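PDB 6EVG: multi-copper Oxidase CueO from Ochrobactrum, which probably oxidises phenolic substrates with its copper ions, as laccases do, and has oxidase activity towards lignin model compounds and lignosulfonate. Local coordinates for residues A[160-165]-A[219-224]; A[250-255]-A[316-321]. All blocks are in the same frame, centred on the assembly; numbering follows the deposited sequence.

In the fold
Both contacts fasten linker segments to the same mixed seven-stranded sheet of the middle cupredoxin-like domain. Interaction 1 comes first along the chain and closes before interaction 2 opens: 160-165, in the loop between strands 148-153 and 170-178, meets strand 219-226 inside the sheet, whereas 316-321, in the long connection from strand 295-303 to strand 332-336, meets the outermost strand, 251-259. Their centres are about 14 Å apart, and they touch. Arg160 NE lies 2.7 Å from Asp319 OD1 in a salt bridge, and Leu162 CD1 packs 3.5 Å from Phe252 CE1. The connections entering and leaving this middle domain are therefore joined directly as well as through the sheet.

Interaction 1. Residues A[160-165]-A[219-224]; sequences RGLPED and IVRLRI
Pro163 and Arg221 form the centre of a buried loop-to-strand contact, in which the loop 160-165 lies against strand 219-226 of the middle domain; their CA atoms are the closest CA pair, 5.8 Å apart. The proline ring rests over the start of the strand, with Pro163 CG 3.3 Å from Ile219 O and 4.0 Å from Ile219 CG2. Arg221 starts with CG anti to its backbone N (chi1 -180°) and stays extended to NE, a course that takes the guanidinium past the proline to the loop carbonyl. There Arg221 NH1 donates to Pro163 O at 2.9 Å, nearly straight at 164°, with the acceptor in the guanidinium plane. Leu162 CD1 lies over one face, 4.0 Å from Arg221 NH2, while Arg223 NH2 sits over the centre of the opposite face. The closeness of these two like charges is probably made tolerable by Glu271 and Asp157, which bridge to Arg221, and Asp170, which bridges to Arg223. A leucine in place of Arg221 would probably leave Pro163 O without this donor, Glu271 without its main cationic partner, and Asp157 without one of its two arginine partners. This is consistent with an interdomain connection laid on a cupredoxin-like sheet, as in three-domain multicopper oxidases.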
loop_
_atom_site.group_PDB
_atom_site.type_symbol
_atom_site.label_atom_id
_atom_site.label_comp_id
_atom_site.label_asym_id
_atom_site.label_seq_id
_atom_site.Cartn_x
_atom_site.Cartn_y
_atom_site.Cartn_z
ATOM N N ARG A 160 10.050 21.021 8.716
ATOM C CA ARG A 160 8.653 20.717 9.001
ATOM C C ARG A 160 8.405 20.380 10.482
ATOM O O ARG A 160 7.264 20.252 10.894
ATOM C CB ARG A 160 8.168 19.534 8.136
ATOM C CG ARG A 160 8.120 19.835 6.627
ATOM C CD ARG A 160 7.675 18.613 5.848
ATOM N NE ARG A 160 7.563 18.960 4.432
ATOM C CZ ARG A 160 8.454 18.686 3.504
ATOM N NH1 ARG A 160 9.479 17.900 3.727
ATOM N NH2 ARG A 160 8.282 19.215 2.298
ATOM N N GLY A 161 9.463 20.109 11.226
ATOM C CA GLY A 161 9.292 19.654 12.577
ATOM C C GLY A 161 8.997 18.188 12.735
ATOM O O GLY A 161 8.346 17.765 13.708
ATOM N N LEU A 162 9.430 17.369 11.789
ATOM C CA LEU A 162 9.090 15.960 11.792
ATOM C C LEU A 162 10.278 15.140 12.271
ATOM O O LEU A 162 11.438 15.395 11.870
ATOM C CB LEU A 162 8.715 15.483 10.423
ATOM C CG LEU A 162 7.450 16.112 9.818
ATOM C CD1 LEU A 162 7.259 15.743 8.362
ATOM C CD2 LEU A 162 6.229 15.766 10.612
ATOM N N PRO A 163 10.039 14.076 13.043
ATOM C CA PRO A 163 11.094 13.095 13.364
ATOM C C PRO A 163 11.606 12.476 12.056
ATOM O O PRO A 163 10.794 12.196 11.189
ATOM C CB PRO A 163 10.362 12.077 14.242
ATOM C CG PRO A 163 9.141 12.779 14.773
ATOM C CD PRO A 163 8.749 13.683 13.663
ATOM N N GLU A 164 12.903 12.230 11.981
ATOM C CA GLU A 164 13.509 11.725 10.763
ATOM C C GLU A 164 14.730 10.846 10.991
ATOM O O GLU A 164 15.447 10.569 10.002
ATOM C CB GLU A 164 13.808 12.895 9.801
ATOM C CG GLU A 164 14.860 13.845 10.298
ATOM C CD GLU A 164 15.407 14.826 9.295
ATOM O OE1 GLU A 164 15.099 14.659 8.137
ATOM O OE2 GLU A 164 16.135 15.734 9.674
ATOM N N ASP A 165 14.924 10.342 12.210
ATOM C CA ASP A 165 16.093 9.465 12.469
ATOM C C ASP A 165 15.644 8.009 12.251
ATOM O O ASP A 165 14.963 7.434 13.108
ATOM C CB ASP A 165 16.575 9.698 13.926
ATOM C CG ASP A 165 17.898 9.119 14.267
ATOM O OD1 ASP A 165 18.487 8.451 13.399
ATOM O OD2 ASP A 165 18.373 9.306 15.441
ATOM N N ILE A 219 8.402 12.563 20.474
ATOM C CA ILE A 219 7.472 12.374 19.322
ATOM C C ILE A 219 8.131 11.435 18.316
ATOM O O ILE A 219 9.277 11.640 17.872
ATOM C CB ILE A 219 7.181 13.733 18.660
ATOM C CG1 ILE A 219 6.672 14.795 19.580
ATOM C CG2 ILE A 219 6.237 13.516 17.455
ATOM C CD1 ILE A 219 5.453 14.466 20.237
ATOM N N VAL A 220 7.385 10.386 17.948
ATOM C CA VAL A 220 7.849 9.357 17.038
ATOM C C VAL A 220 6.944 9.327 15.826
ATOM O O VAL A 220 5.732 9.359 15.931
ATOM C CB VAL A 220 7.885 8.008 17.776
ATOM C CG1 VAL A 220 8.145 6.825 16.828
ATOM C CG2 VAL A 220 8.918 8.044 18.873
ATOM N N ARG A 221 7.572 9.209 14.649
ATOM C CA ARG A 221 6.876 9.065 13.366
ATOM C C ARG A 221 6.776 7.594 13.011
ATOM O O ARG A 221 7.811 6.904 12.957
ATOM C CB ARG A 221 7.661 9.837 12.331
ATOM C CG ARG A 221 7.181 9.869 10.926
ATOM C CD ARG A 221 8.237 10.733 10.117
ATOM N NE ARG A 221 7.796 11.052 8.787
ATOM C CZ ARG A 221 8.538 11.856 8.015
ATOM N NH1 ARG A 221 9.680 12.376 8.511
ATOM N NH2 ARG A 221 8.128 12.126 6.794
ATOM N N LEU A 222 5.549 7.137 12.763
ATOM C CA LEU A 222 5.299 5.760 12.311
ATOM C C LEU A 222 4.768 5.874 10.899
ATOM O O LEU A 222 3.777 6.546 10.622
ATOM C CB LEU A 222 4.247 5.085 13.214
ATOM C CG LEU A 222 4.583 5.073 14.721
ATOM C CD1 LEU A 222 3.407 4.509 15.522
ATOM C CD2 LEU A 222 5.840 4.280 15.002
ATOM N N ARG A 223 5.452 5.181 9.967
ATOM C CA ARG A 223 5.077 5.175 8.559
ATOM C C ARG A 223 4.385 3.835 8.332
ATOM O O ARG A 223 5.032 2.782 8.283
ATOM C CB ARG A 223 6.270 5.370 7.665
ATOM C CG ARG A 223 7.040 6.655 7.938
ATOM C CD ARG A 223 7.924 7.036 6.810
ATOM N NE ARG A 223 8.913 8.029 7.130
ATOM C CZ ARG A 223 9.373 8.948 6.276
ATOM N NH1 ARG A 223 8.712 9.210 5.147
ATOM N NH2 ARG A 223 10.473 9.562 6.571
ATOM N N ILE A 224 3.035 3.855 8.261
ATOM C CA ILE A 224 2.221 2.646 8.327
ATOM C C ILE A 224 1.713 2.306 6.908
ATOM O O ILE A 224 1.117 3.124 6.244
ATOM C CB ILE A 224 1.032 2.814 9.269
ATOM C CG1 ILE A 224 1.518 3.299 10.679
ATOM C CG2 ILE A 224 0.286 1.482 9.384
ATOM C CD1 ILE A 224 0.377 3.571 11.662
#

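Interaction 2. Residues A[250-255]-A[316-321]; sequences GGFIGN and DRLDGP
Asp316 enters the contact beside Gly254 and Asn255 at the protein surface, and the next residue, Arg317, takes up the approach through its backbone and the base of its side chain. Arg317 CA makes a CH...O contact of 3.3 Å with Gly254 O, and Arg317 CG lies 3.5 Å from the same oxygen. Leu318 then supplies the direct hydrogen bond between the segments: Leu318 N donates to Gly254 O at 2.9 Å and 169°, tilted out of the carbonyl plane. A return CH...O contact runs from Gly254 CA to Leu318 O. The leucine side chain turns inward, with CG anti to the carbonyl carbon (chi1 -64°), which sets Leu318 CD1 4.0 Å from Phe252 CD1.

At Asp319 the carboxylate reaches another part of the same ring, OD1 standing 4.0 Å from Phe252 CD2 with the two planes oblique to each other; its strongest polar partner is Arg160, which forms a salt bridge with OD1. Gly320 passes so near strand 251-259, CA 3.4 Å from Phe252 O, that a CB at these backbone angles would clash with Gly254 N and Phe252 O. Pro321 closes the segment with its ring against Phe252 O, while a water accepts from Gly254 N and donates to Pro321 O.

The segment thus crosses the end-to-end direction of 252-255 at 121°, at the margin of the sheet, where the chain bends at Gly254 and Asn255. Phe252 touches Ala247 and Leu318 touches Val246 on the neighbouring strand 243-248, and the loop bearing Asp157 and Arg160 packs against the phenyl ring.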
loop_
_atom_site.group_PDB
_atom_site.type_symbol
_atom_site.label_atom_id
_atom_site.label_comp_id
_atom_site.label_asym_id
_atom_site.label_seq_id
_atom_site.Cartn_x
_atom_site.Cartn_y
_atom_site.Cartn_z
ATOM N N GLY A 250 0.082 10.163 -1.047
ATOM C CA GLY A 250 0.652 11.168 -1.882
ATOM C C GLY A 250 1.325 12.304 -1.165
ATOM O O GLY A 250 1.673 13.309 -1.822
ATOM N N GLY A 251 1.495 12.183 0.146
ATOM C CA GLY A 251 2.269 13.147 0.900
ATOM C C GLY A 251 1.492 13.907 1.960
ATOM O O GLY A 251 0.445 13.448 2.461
ATOM N N PHE A 252 2.075 15.010 2.361
ATOM C CA PHE A 252 1.630 15.722 3.571
ATOM C C PHE A 252 0.285 16.353 3.371
ATOM O O PHE A 252 -0.111 16.796 2.280
ATOM C CB PHE A 252 2.677 16.745 3.986
ATOM C CG PHE A 252 3.994 16.169 4.340
ATOM C CD1 PHE A 252 4.119 15.235 5.374
ATOM C CD2 PHE A 252 5.167 16.472 3.591
ATOM C CE1 PHE A 252 5.319 14.677 5.691
ATOM C CE2 PHE A 252 6.378 15.875 3.935
ATOM C CZ PHE A 252 6.460 14.982 4.972
ATOM N N ILE A 253 -0.405 16.488 4.515
ATOM C CA ILE A 253 -1.630 17.316 4.594
ATOM C C ILE A 253 -1.305 18.605 5.300
ATOM O O ILE A 253 -0.496 18.642 6.223
ATOM C CB ILE A 253 -2.804 16.634 5.186
ATOM C CG1 ILE A 253 -2.491 16.069 6.534
ATOM C CG2 ILE A 253 -3.381 15.622 4.218
ATOM C CD1 ILE A 253 -3.745 15.701 7.361
ATOM N N GLY A 254 -1.953 19.660 4.822
ATOM C CA GLY A 254 -1.668 20.979 5.359
ATOM C C GLY A 254 -1.979 21.160 6.831
ATOM O O GLY A 254 -1.224 21.812 7.532
ATOM N N ASN A 255 -3.072 20.522 7.270
ATOM C CA ASN A 255 -3.542 20.618 8.668
ATOM C C ASN A 255 -3.617 19.232 9.287
ATOM O O ASN A 255 -4.667 18.626 9.304
ATOM C CB ASN A 255 -4.891 21.344 8.677
ATOM C CG ASN A 255 -4.831 22.674 7.893
ATOM O OD1 ASN A 255 -3.939 23.484 8.087
ATOM N ND2 ASN A 255 -5.766 22.884 7.020
ATOM N N ASP A 316 1.700 21.719 13.760
ATOM C CA ASP A 316 0.297 22.023 13.446
ATOM C C ASP A 316 0.015 22.278 12.006
ATOM O O ASP A 316 -1.119 22.094 11.588
ATOM C CB ASP A 316 -0.143 23.249 14.237
ATOM C CG ASP A 316 -0.226 23.004 15.738
ATOM O OD1 ASP A 316 -0.472 21.851 16.185
ATOM O OD2 ASP A 316 -0.062 24.029 16.422
ATOM N N ARG A 317 1.020 22.706 11.252
ATOM C CA ARG A 317 0.810 23.038 9.852
ATOM C C ARG A 317 1.976 22.489 9.002
ATOM O O ARG A 317 3.087 22.545 9.424
ATOM C CB ARG A 317 0.685 24.566 9.636
ATOM C CG ARG A 317 0.190 24.926 8.236
ATOM C CD ARG A 317 -0.321 26.346 8.120
ATOM N NE ARG A 317 0.746 27.246 8.369
ATOM C CZ ARG A 317 1.219 28.037 7.435
ATOM N NH1 ARG A 317 0.734 27.960 6.210
ATOM N NH2 ARG A 317 2.169 28.879 7.728
ATOM N N LEU A 318 1.635 21.917 7.849
ATOM C CA LEU A 318 2.608 21.418 6.898
ATOM C C LEU A 318 2.294 21.977 5.515
ATOM O O LEU A 318 1.236 22.588 5.298
ATOM C CB LEU A 318 2.607 19.889 6.900
ATOM C CG LEU A 318 3.032 19.224 8.207
ATOM C CD1 LEU A 318 2.775 17.746 8.130
ATOM C CD2 LEU A 318 4.487 19.520 8.557
ATOM N N ASP A 319 3.155 21.675 4.535
ATOM C CA ASP A 319 2.988 22.073 3.154
ATOM C C ASP A 319 2.189 21.020 2.390
ATOM O O ASP A 319 2.746 20.156 1.746
ATOM C CB ASP A 319 4.365 22.270 2.518
ATOM C CG ASP A 319 5.289 21.041 2.627
ATOM O OD1 ASP A 319 5.403 20.469 3.730
ATOM O OD2 ASP A 319 5.963 20.669 1.629
ATOM N N GLY A 320 0.914 21.080 2.432
ATOM C CA GLY A 320 0.056 20.170 1.717
ATOM C C GLY A 320 -0.729 20.925 0.672
ATOM O O GLY A 320 -0.627 22.149 0.547
ATOM N N PRO A 321 -1.537 20.207 -0.129
ATOM C CA PRO A 321 -2.349 20.802 -1.131
ATOM C C PRO A 321 -3.480 21.647 -0.523
ATOM O O PRO A 321 -3.924 21.415 0.589
ATOM C CB PRO A 321 -2.852 19.624 -1.925
ATOM C CG PRO A 321 -2.884 18.513 -0.959
ATOM C CD PRO A 321 -1.668 18.747 -0.115
HETATM O O HOH W 1 -3.558 19.422 2.479
#